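Local coordinates for tyrosinase (Burkholderia thailandensis, PDB 5ZRD), which uses a pair of copper ions to hydroxylate monophenols to catechols and to oxidise catechols to quinones, at residues Met443-Ser448 with Tyr459-Lys464. Residues are numbered along the deposited sequence; the frame is centred on the assembly and turned at random.
Sequences MKAYAS and YYLGHK
Tyr446 and Tyr460 are paired across the strands at a non-hydrogen-bonded position, and the contact is tightest where their rings meet obliquely. Tyr446 CE1 comes 3.3 Å from Tyr460 CD1, the planes inclined at 36°. With CG anti to its backbone N (chi1 178°), Tyr460 lays its ring along the strand toward Lys444, whose CE meets Tyr460 OH at 3.2 Å. A long aliphatic chain suits this place: its methylenes cross the phenol end obliquely and still deliver NZ to the carbonyls of Tyr289 and Gly291. The hydroxyl of Tyr460 bonds to Tyr289 OH, to which His463 ND1 is also bonded. Strands 441-450 and 456-466 form an antiparallel beta hairpin, interrupted by a beta bulge where Leu461 and Gly462 lie opposite Ala445. Leu461 N donates to Ala445 O (2.9 Å) from 33° off the carbonyl plane, whereas Ala445 N binds Gly462 O. Gly462 has a positive phi, at which a CB would press on the preceding carbonyl. On the opposite face of the hairpin, packing between the strands is looser: Ala445 CB is 4.0 Å from Leu461 CB, and the small Ala445 and Ala447 methyls touch Phe488 and Met493 respectively. Tyr459 and Lys464, on this face, are partly exposed, and Lys464 NZ bonds a citrate probably taken up from the crystallisation liquor. His463 NE2 bonds Asp279 on helix 274-285, which bears the copper ligands His277 and His281.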
ATOM      1  N   MET A 443      -0.994  29.432  21.398  1.00 37.28           N
ATOM      2  CA  MET A 443      -1.182  30.685  20.692  1.00 37.13           C
ATOM      3  C   MET A 443      -1.538  31.738  21.746  1.00 39.08           C
ATOM      4  O   MET A 443      -2.413  31.485  22.564  1.00 40.73           O
ATOM      5  CB  MET A 443      -2.307  30.589  19.659  1.00 34.21           C
ATOM      6  CG  MET A 443      -2.021  29.616  18.579  1.00 35.95           C
ATOM      7  SD  MET A 443      -3.393  29.388  17.416  1.00 42.08           S
ATOM      8  CE  MET A 443      -3.622  31.081  16.874  1.00 46.01           C
ATOM      9  N   LYS A 444      -0.809  32.855  21.759  1.00 36.05           N
ATOM     10  CA  LYS A 444      -1.047  33.980  22.667  1.00 36.25           C
ATOM     11  C   LYS A 444      -1.341  35.202  21.799  1.00 37.64           C
ATOM     12  O   LYS A 444      -0.610  35.454  20.854  1.00 40.89           O
ATOM     13  CB  LYS A 444       0.172  34.211  23.560  1.00 39.04           C
ATOM     14  CG  LYS A 444       0.296  33.265  24.742  1.00 41.27           C
ATOM     15  CD  LYS A 444       1.435  33.618  25.647  1.00 43.14           C
ATOM     16  CE  LYS A 444       0.983  34.318  26.908  1.00 49.51           C
ATOM     17  NZ  LYS A 444       2.123  34.607  27.810  1.00 52.34           N
ATOM     18  N   ALA A 445      -2.454  35.886  22.023  1.00 38.38           N
ATOM     19  CA  ALA A 445      -2.851  36.966  21.113  1.00 35.18           C
ATOM     20  C   ALA A 445      -2.645  38.313  21.807  1.00 35.75           C
ATOM     21  O   ALA A 445      -2.908  38.441  22.997  1.00 38.89           O
ATOM     22  CB  ALA A 445      -4.275  36.778  20.651  1.00 35.48           C
ATOM     23  N   TYR A 446      -2.167  39.291  21.039  1.00 39.43           N
ATOM     24  CA  TYR A 446      -1.918  40.649  21.515  1.00 38.98           C
ATOM     25  C   TYR A 446      -2.496  41.682  20.539  1.00 36.40           C
ATOM     26  O   TYR A 446      -2.548  41.493  19.317  1.00 35.59           O
ATOM     27  CB  TYR A 446      -0.416  40.904  21.676  1.00 38.95           C
ATOM     28  CG  TYR A 446       0.238  40.001  22.677  1.00 39.61           C
ATOM     29  CD1 TYR A 446       0.288  40.326  24.018  1.00 45.30           C
ATOM     30  CD2 TYR A 446       0.749  38.775  22.296  1.00 45.35           C
ATOM     31  CE1 TYR A 446       0.873  39.481  24.955  1.00 46.92           C
ATOM     32  CE2 TYR A 446       1.333  37.915  23.215  1.00 44.79           C
ATOM     33  CZ  TYR A 446       1.396  38.265  24.551  1.00 43.26           C
ATOM     34  OH  TYR A 446       1.961  37.412  25.457  1.00 47.72           O
ATOM     35  N   ALA A 447      -2.896  42.808  21.100  1.00 37.70           N
ATOM     36  CA  ALA A 447      -3.242  43.993  20.303  1.00 40.66           C
ATOM     37  C   ALA A 447      -2.375  45.179  20.775  1.00 42.93           C
ATOM     38  O   ALA A 447      -2.240  45.459  21.992  1.00 36.30           O
ATOM     39  CB  ALA A 447      -4.732  44.279  20.409  1.00 37.50           C
ATOM     40  N   SER A 448      -1.739  45.852  19.833  1.00 42.51           N
ATOM     41  CA  SER A 448      -1.016  47.060  20.212  1.00 49.67           C
ATOM     42  C   SER A 448      -1.587  48.276  19.462  1.00 51.28           C
ATOM     43  O   SER A 448      -1.941  48.191  18.261  1.00 42.08           O
ATOM     44  CB  SER A 448       0.459  46.908  20.004  1.00 45.55           C
ATOM     45  OG  SER A 448       0.730  46.752  18.632  1.00 48.30           O
ATOM     46  N   TYR A 459      -2.228  45.201  24.520  1.00 40.48           N
ATOM     47  CA  TYR A 459      -3.288  44.494  25.223  1.00 40.61           C
ATOM     48  C   TYR A 459      -3.081  42.981  25.043  1.00 39.72           C
ATOM     49  O   TYR A 459      -2.903  42.490  23.922  1.00 37.45           O
ATOM     50  CB  TYR A 459      -4.645  45.020  24.748  1.00 45.88           C
ATOM     51  CG  TYR A 459      -4.887  46.468  25.097  1.00 45.73           C
ATOM     52  CD1 TYR A 459      -5.466  46.818  26.304  1.00 46.24           C
ATOM     53  CD2 TYR A 459      -4.501  47.484  24.238  1.00 46.89           C
ATOM     54  CE1 TYR A 459      -5.683  48.142  26.638  1.00 54.01           C
ATOM     55  CE2 TYR A 459      -4.680  48.816  24.567  1.00 51.29           C
ATOM     56  CZ  TYR A 459      -5.285  49.146  25.767  1.00 55.37           C
ATOM     57  OH  TYR A 459      -5.497  50.454  26.092  1.00 58.05           O
ATOM     58  N   TYR A 460      -3.073  42.254  26.158  1.00 38.30           N
ATOM     59  CA  TYR A 460      -2.988  40.803  26.128  1.00 39.53           C
ATOM     60  C   TYR A 460      -4.405  40.257  26.005  1.00 33.36           C
ATOM     61  O   TYR A 460      -5.195  40.499  26.882  1.00 36.09           O
ATOM     62  CB  TYR A 460      -2.242  40.256  27.352  1.00 40.78           C
ATOM     63  CG  TYR A 460      -2.182  38.749  27.373  1.00 40.22           C
ATOM     64  CD1 TYR A 460      -1.841  38.030  26.237  1.00 37.90           C
ATOM     65  CD2 TYR A 460      -2.556  38.042  28.508  1.00 38.20           C
ATOM     66  CE1 TYR A 460      -1.846  36.646  26.240  1.00 40.10           C
ATOM     67  CE2 TYR A 460      -2.534  36.660  28.537  1.00 38.49           C
ATOM     68  CZ  TYR A 460      -2.197  35.956  27.393  1.00 40.87           C
ATOM     69  OH  TYR A 460      -2.178  34.591  27.448  1.00 39.89           O
ATOM     70  N   LEU A 461      -4.723  39.565  24.907  1.00 33.63           N
ATOM     71  CA  LEU A 461      -6.127  39.103  24.658  1.00 31.72           C
ATOM     72  C   LEU A 461      -6.381  37.682  25.182  1.00 33.12           C
ATOM     73  O   LEU A 461      -7.530  37.284  25.317  1.00 31.40           O
ATOM     74  CB  LEU A 461      -6.361  39.152  23.158  1.00 34.22           C
ATOM     75  CG  LEU A 461      -6.060  40.500  22.497  1.00 36.72           C
ATOM     76  CD1 LEU A 461      -6.393  40.458  21.018  1.00 37.59           C
ATOM     77  CD2 LEU A 461      -6.830  41.622  23.178  1.00 37.52           C
ATOM     78  N   GLY A 462      -5.321  36.906  25.423  1.00 34.98           N
ATOM     79  CA  GLY A 462      -5.446  35.583  26.012  1.00 37.94           C
ATOM     80  C   GLY A 462      -4.596  34.531  25.310  1.00 37.16           C
ATOM     81  O   GLY A 462      -3.797  34.864  24.435  1.00 36.26           O
ATOM     82  N   HIS A 463      -4.752  33.268  25.760  1.00 32.45           N
ATOM     83  CA  HIS A 463      -4.044  32.099  25.238  1.00 29.68           C
ATOM     84  C   HIS A 463      -5.039  31.034  24.716  1.00 29.36           C
ATOM     85  O   HIS A 463      -6.215  31.015  25.041  1.00 27.78           O
ATOM     86  CB  HIS A 463      -3.127  31.513  26.304  1.00 29.77           C
ATOM     87  CG  HIS A 463      -3.873  30.825  27.407  1.00 32.60           C
ATOM     88  ND1 HIS A 463      -4.211  31.461  28.583  1.00 33.18           N
ATOM     89  CD2 HIS A 463      -4.384  29.580  27.494  1.00 33.63           C
ATOM     90  CE1 HIS A 463      -4.873  30.621  29.362  1.00 37.00           C
ATOM     91  NE2 HIS A 463      -4.999  29.465  28.715  1.00 35.79           N
ATOM     92  N   LYS A 464      -4.517  30.161  23.873  1.00 30.24           N
ATOM     93  CA  LYS A 464      -5.163  28.955  23.436  1.00 32.44           C
ATOM     94  C   LYS A 464      -4.100  27.858  23.408  1.00 31.08           C
ATOM     95  O   LYS A 464      -3.091  27.995  22.741  1.00 29.66           O
ATOM     96  CB  LYS A 464      -5.775  29.117  22.046  1.00 33.79           C
ATOM     97  CG  LYS A 464      -6.476  27.888  21.459  1.00 33.46           C
ATOM     98  CD  LYS A 464      -6.902  28.171  20.027  1.00 38.29           C
ATOM     99  CE  LYS A 464      -7.513  26.996  19.291  1.00 41.01           C
ATOM    100  NZ  LYS A 464      -8.948  26.886  19.624  1.00 39.13           N
TER